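Local coordinates for clavulanic acid biosynthesis oligopeptide binding protein 2 (Streptomyces clavuligerus, PDB 2WOL), which probably binds oligopeptides, as a type 2 extracellular solute-binding protein of family 5 linked to the biosynthetic pathway of the beta-lactamase inhibitor clavulanic acid, at residues 351-354 against 355-358; 462-465 against 466-470. All blocks are in the same frame, centred on the assembly; numbering follows the deposited sequence.

How the contacts relate
Contact 1 (351-358) is a turn in the long loop between strand 346-347 and helix 375-384, and contact 2 (462-470) is the latter part of helix 460-468, more than a hundred residues further along the chain. Their centres lie about 14 Å apart, yet their side chains meet directly. The ring atom F352 CZ rests 3.6 Å from L464 CD2, and P353 CD packs at 3.6 Å against F463 CE1. A third apolar touch joins L351 CD1 to L464 CD1 at 3.8 Å. Contact 1 therefore presents three successive residues to two neighbouring side chains of contact 2, and the loop is packed on the helix in the buried interior of one lobe.

Contact 1 of 2, residues 351-354 against 355-358; sequences LFPP and TLPA
The phenyl ring of F352 is met obliquely at two of its carbons: L356 CD1 comes to 3.7 Å from CD2, and A358 CB lies 3.7 Å from CE1, the diagonally opposite carbon, with both methyls on one side of the ring plane. The F352 and L356 side chains cross at about a right angle, and CD1 is the leucine atom that touches. F352 has its CG beside the backbone N (chi1 -70°), which swings the ring across to the residues that follow the turn. The short side chain of A358 lets the backbone there come close to the ring. The same L356 CD1 also packs 3.8 Å from P353 CD, the two side chains lying alongside and pointing the same way.

A type I beta turn from P353 to L356 folds the chain back. It is closed by L356 N donating to P353 O at 3.2 Å, a nearly straight bond (167° at the hydrogen). P354 suits the second position because its ring already fixes phi near the value required there and no N-H is needed. T355 follows, its OG1 lying 3.7 Å from P353 CB.

The F352 ring lies against W510 of helix 503-520, and L351 packs on L523 and P525 of strand 523-534. E514 accepts the N-H groups of L351 and F352, while E460 and R511 bind the backbone N and O of A358, tying the chain before and after the turn to helices 503-520 and 460-468.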
ATOM      1  N   LEU A 351     -10.247  11.422  -5.116  1.00  9.38           N
ATOM      2  CA  LEU A 351      -9.436  10.577  -4.240  1.00  9.30           C
ATOM      3  C   LEU A 351      -9.040   9.223  -4.835  1.00  9.23           C
ATOM      4  O   LEU A 351      -7.861   8.871  -4.831  1.00  9.18           O
ATOM      5  CB  LEU A 351     -10.132  10.392  -2.885  1.00  9.28           C
ATOM      6  CG  LEU A 351     -10.587  11.680  -2.180  1.00  9.58           C
ATOM      7  CD1 LEU A 351     -11.503  11.368  -1.013  1.00  9.93           C
ATOM      8  CD2 LEU A 351      -9.404  12.515  -1.709  1.00  9.88           C
ATOM      9  N   PHE A 352     -10.018   8.473  -5.343  1.00  9.40           N
ATOM     10  CA  PHE A 352      -9.764   7.122  -5.864  1.00 10.00           C
ATOM     11  C   PHE A 352      -8.761   7.110  -7.012  1.00 10.69           C
ATOM     12  O   PHE A 352      -8.872   7.916  -7.939  1.00 10.71           O
ATOM     13  CB  PHE A 352     -11.054   6.472  -6.380  1.00 10.03           C
ATOM     14  CG  PHE A 352     -12.042   6.092  -5.307  1.00  9.90           C
ATOM     15  CD1 PHE A 352     -13.383   6.442  -5.439  1.00 10.33           C
ATOM     16  CD2 PHE A 352     -11.644   5.366  -4.183  1.00 10.03           C
ATOM     17  CE1 PHE A 352     -14.316   6.088  -4.464  1.00 10.30           C
ATOM     18  CE2 PHE A 352     -12.575   5.008  -3.205  1.00 10.82           C
ATOM     19  CZ  PHE A 352     -13.908   5.373  -3.351  1.00  9.88           C
ATOM     20  N   PRO A 353      -7.780   6.190  -6.961  1.00 11.43           N
ATOM     21  CA  PRO A 353      -6.957   5.913  -8.141  1.00 12.32           C
ATOM     22  C   PRO A 353      -7.804   5.280  -9.252  1.00 13.32           C
ATOM     23  O   PRO A 353      -8.809   4.629  -8.955  1.00 13.56           O
ATOM     24  CB  PRO A 353      -5.925   4.900  -7.626  1.00 12.43           C
ATOM     25  CG  PRO A 353      -5.970   5.001  -6.144  1.00 12.06           C
ATOM     26  CD  PRO A 353      -7.376   5.374  -5.805  1.00 11.43           C
ATOM     27  N   PRO A 354      -7.409   5.470 -10.527  1.00 14.27           N
ATOM     28  CA  PRO A 354      -8.149   4.889 -11.656  1.00 15.11           C
ATOM     29  C   PRO A 354      -8.166   3.354 -11.730  1.00 15.70           C
ATOM     30  O   PRO A 354      -8.869   2.794 -12.578  1.00 16.51           O
ATOM     31  CB  PRO A 354      -7.448   5.482 -12.884  1.00 15.21           C
ATOM     32  CG  PRO A 354      -6.100   5.861 -12.410  1.00 15.08           C
ATOM     33  CD  PRO A 354      -6.265   6.283 -10.984  1.00 14.62           C
ATOM     34  N   THR A 355      -7.412   2.683 -10.859  1.00 16.01           N
ATOM     35  CA  THR A 355      -7.427   1.218 -10.786  1.00 16.38           C
ATOM     36  C   THR A 355      -8.711   0.695 -10.158  1.00 16.10           C
ATOM     37  O   THR A 355      -9.084  -0.464 -10.357  1.00 16.53           O
ATOM     38  CB  THR A 355      -6.241   0.656  -9.968  1.00 16.40           C
ATOM     39  OG1 THR A 355      -6.076   1.421  -8.765  1.00 17.41           O
ATOM     40  CG2 THR A 355      -4.955   0.681 -10.780  1.00 17.25           C
ATOM     41  N   LEU A 356      -9.381   1.551  -9.391  1.00 15.36           N
ATOM     42  CA  LEU A 356     -10.572   1.139  -8.656  1.00 14.72           C
ATOM     43  C   LEU A 356     -11.847   1.397  -9.451  1.00 14.52           C
ATOM     44  O   LEU A 356     -11.979   2.448 -10.083  1.00 14.29           O
ATOM     45  CB  LEU A 356     -10.633   1.836  -7.295  1.00 14.67           C
ATOM     46  CG  LEU A 356      -9.413   1.681  -6.383  1.00 14.37           C
ATOM     47  CD1 LEU A 356      -9.659   2.408  -5.078  1.00 13.86           C
ATOM     48  CD2 LEU A 356      -9.074   0.216  -6.123  1.00 14.71           C
ATOM     49  N   PRO A 357     -12.785   0.428  -9.430  1.00 14.27           N
ATOM     50  CA  PRO A 357     -14.073   0.525 -10.127  1.00 14.16           C
ATOM     51  C   PRO A 357     -14.830   1.831  -9.894  1.00 13.84           C
ATOM     52  O   PRO A 357     -15.436   2.355 -10.826  1.00 13.82           O
ATOM     53  CB  PRO A 357     -14.862  -0.658  -9.559  1.00 14.25           C
ATOM     54  CG  PRO A 357     -13.813  -1.668  -9.258  1.00 14.50           C
ATOM     55  CD  PRO A 357     -12.639  -0.874  -8.748  1.00 14.26           C
ATOM     56  N   ALA A 358     -14.783   2.358  -8.670  1.00 13.44           N
ATOM     57  CA  ALA A 358     -15.549   3.552  -8.319  1.00 13.18           C
ATOM     58  C   ALA A 358     -14.957   4.865  -8.828  1.00 13.10           C
ATOM     59  O   ALA A 358     -15.591   5.915  -8.706  1.00 12.99           O
ATOM     60  CB  ALA A 358     -15.773   3.622  -6.818  1.00 13.18           C
TER

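Contact 2 of 2, residues 462-465 against 466-470; sequences GFLA and PLVDG
L464 O and A465 O take the backbone N-H groups of the residues that follow P466. L464 O accepts from L467 N at 3.0 Å, and a weak second bond reaches it from V468 N. A465 O is gripped twice, by V468 N three residues on and by D469 N four residues on; the latter is the shorter, at 2.9 Å, and lies only 18° from the carbonyl plane, whereas V468 N sits well above it. Three- and four-residue bonds are thus mixed as the helix comes to its close.

P466 breaks the regular pattern. It has no N-H, so G462 O finds the ring instead, with P466 CD 3.4 Å away where a donor would normally stand. L467 N does not reach back four residues to F463 O, probably also because of the proline, and bonds to L464 O instead. This is a proline kink, set in a helix that follows strand 448-453 of the lobe's mixed sheet. F463 O, which receives no bond from L467 N, instead accepts from the indole NE1 of W453 in that strand, whose ring meets that of F463 edge-to-face.

Apolar packing runs along the helix side. L464 CG touches V468 CG2 at 3.8 Å, the two side chains crossing obliquely, and V468 CG1 approaches L464 CD1. With CG1 beside its backbone N (chi1 -56°), V468 sets CG2 between N and the carbonyl carbon, 3.4 Å from L464 O. L467 CD1 lies 4.4 Å from F463 CE2, a looser touch. A465 is small enough to precede proline comfortably; its CB is 3.5 Å from P466 CD. L464 packs on V513 and V468 on V517 of helix 503-520.

Charge enters through D469. Its CB passes close to A465 O, and its carboxylate, through OD1, forms a salt bridge with R471 NE.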
ATOM      1  N   GLY A 462     -10.177  -0.602   1.167  1.00  8.77           N
ATOM      2  CA  GLY A 462      -8.768  -0.494   1.523  1.00  8.81           C
ATOM      3  C   GLY A 462      -8.230   0.910   1.321  1.00  8.34           C
ATOM      4  O   GLY A 462      -7.459   1.411   2.137  1.00  8.66           O
ATOM      5  N   PHE A 463      -8.646   1.550   0.230  1.00  8.56           N
ATOM      6  CA  PHE A 463      -8.150   2.880  -0.078  1.00  8.36           C
ATOM      7  C   PHE A 463      -8.778   3.987   0.768  1.00  8.70           C
ATOM      8  O   PHE A 463      -8.069   4.839   1.318  1.00  8.53           O
ATOM      9  CB  PHE A 463      -8.310   3.209  -1.568  1.00  8.46           C
ATOM     10  CG  PHE A 463      -7.697   4.526  -1.944  1.00  8.43           C
ATOM     11  CD1 PHE A 463      -6.345   4.603  -2.258  1.00  9.36           C
ATOM     12  CD2 PHE A 463      -8.455   5.690  -1.932  1.00  8.99           C
ATOM     13  CE1 PHE A 463      -5.755   5.821  -2.567  1.00  8.84           C
ATOM     14  CE2 PHE A 463      -7.877   6.917  -2.247  1.00  9.47           C
ATOM     15  CZ  PHE A 463      -6.531   6.981  -2.566  1.00  9.89           C
ATOM     16  N   LEU A 464     -10.103   3.985   0.859  1.00  8.80           N
ATOM     17  CA  LEU A 464     -10.813   5.140   1.405  1.00  9.08           C
ATOM     18  C   LEU A 464     -11.203   5.043   2.880  1.00  9.06           C
ATOM     19  O   LEU A 464     -11.166   6.049   3.589  1.00  8.90           O
ATOM     20  CB  LEU A 464     -12.031   5.496   0.540  1.00  9.43           C
ATOM     21  CG  LEU A 464     -12.664   6.878   0.759  1.00  9.42           C
ATOM     22  CD1 LEU A 464     -11.620   7.993   0.706  1.00 10.97           C
ATOM     23  CD2 LEU A 464     -13.779   7.140  -0.243  1.00  9.08           C
ATOM     24  N   ALA A 465     -11.564   3.852   3.353  1.00  8.83           N
ATOM     25  CA  ALA A 465     -12.023   3.728   4.739  1.00  9.09           C
ATOM     26  C   ALA A 465     -11.019   4.218   5.795  1.00  9.22           C
ATOM     27  O   ALA A 465     -11.411   4.925   6.720  1.00  9.84           O
ATOM     28  CB  ALA A 465     -12.488   2.316   5.047  1.00  8.99           C
ATOM     29  N   PRO A 466      -9.724   3.851   5.670  1.00  9.17           N
ATOM     30  CA  PRO A 466      -8.774   4.367   6.665  1.00  9.16           C
ATOM     31  C   PRO A 466      -8.662   5.894   6.680  1.00  9.20           C
ATOM     32  O   PRO A 466      -8.276   6.472   7.694  1.00  9.50           O
ATOM     33  CB  PRO A 466      -7.445   3.736   6.235  1.00  9.19           C
ATOM     34  CG  PRO A 466      -7.849   2.501   5.490  1.00  9.30           C
ATOM     35  CD  PRO A 466      -9.053   2.949   4.717  1.00  9.30           C
ATOM     36  N   LEU A 467      -9.016   6.526   5.564  1.00  8.95           N
ATOM     37  CA  LEU A 467      -8.920   7.977   5.429  1.00  9.06           C
ATOM     38  C   LEU A 467     -10.124   8.738   5.974  1.00  9.20           C
ATOM     39  O   LEU A 467      -9.977   9.893   6.379  1.00  9.12           O
ATOM     40  CB  LEU A 467      -8.720   8.369   3.961  1.00  8.87           C
ATOM     41  CG  LEU A 467      -7.466   7.893   3.228  1.00  9.39           C
ATOM     42  CD1 LEU A 467      -7.463   8.467   1.815  1.00  9.71           C
ATOM     43  CD2 LEU A 467      -6.179   8.282   3.973  1.00 10.15           C
ATOM     44  N   VAL A 468     -11.306   8.115   5.968  1.00  9.58           N
ATOM     45  CA  VAL A 468     -12.550   8.863   6.226  1.00 10.01           C
ATOM     46  C   VAL A 468     -13.562   8.200   7.163  1.00 10.33           C
ATOM     47  O   VAL A 468     -14.511   8.853   7.610  1.00 10.53           O
ATOM     48  CB  VAL A 468     -13.285   9.237   4.903  1.00 10.01           C
ATOM     49  CG1 VAL A 468     -12.365  10.041   3.971  1.00 10.87           C
ATOM     50  CG2 VAL A 468     -13.848   7.997   4.198  1.00 10.20           C
ATOM     51  N   ASP A 469     -13.379   6.909   7.438  1.00 10.67           N
ATOM     52  CA  ASP A 469     -14.326   6.155   8.259  1.00 11.38           C
ATOM     53  C   ASP A 469     -14.114   6.511   9.729  1.00 11.82           C
ATOM     54  O   ASP A 469     -13.011   6.374  10.252  1.00 11.77           O
ATOM     55  CB  ASP A 469     -14.152   4.649   8.006  1.00 11.42           C
ATOM     56  CG  ASP A 469     -15.220   3.799   8.678  1.00 11.42           C
ATOM     57  OD1 ASP A 469     -15.545   4.039   9.862  1.00 12.02           O
ATOM     58  OD2 ASP A 469     -15.710   2.864   8.015  1.00 11.74           O
ATOM     59  N   GLY A 470     -15.181   6.972  10.379  1.00 12.34           N
ATOM     60  CA  GLY A 470     -15.130   7.391  11.782  1.00 13.36           C
ATOM     61  C   GLY A 470     -14.662   6.311  12.741  1.00 14.02           C
ATOM     62  O   GLY A 470     -14.040   6.607  13.763  1.00 14.56           O
TER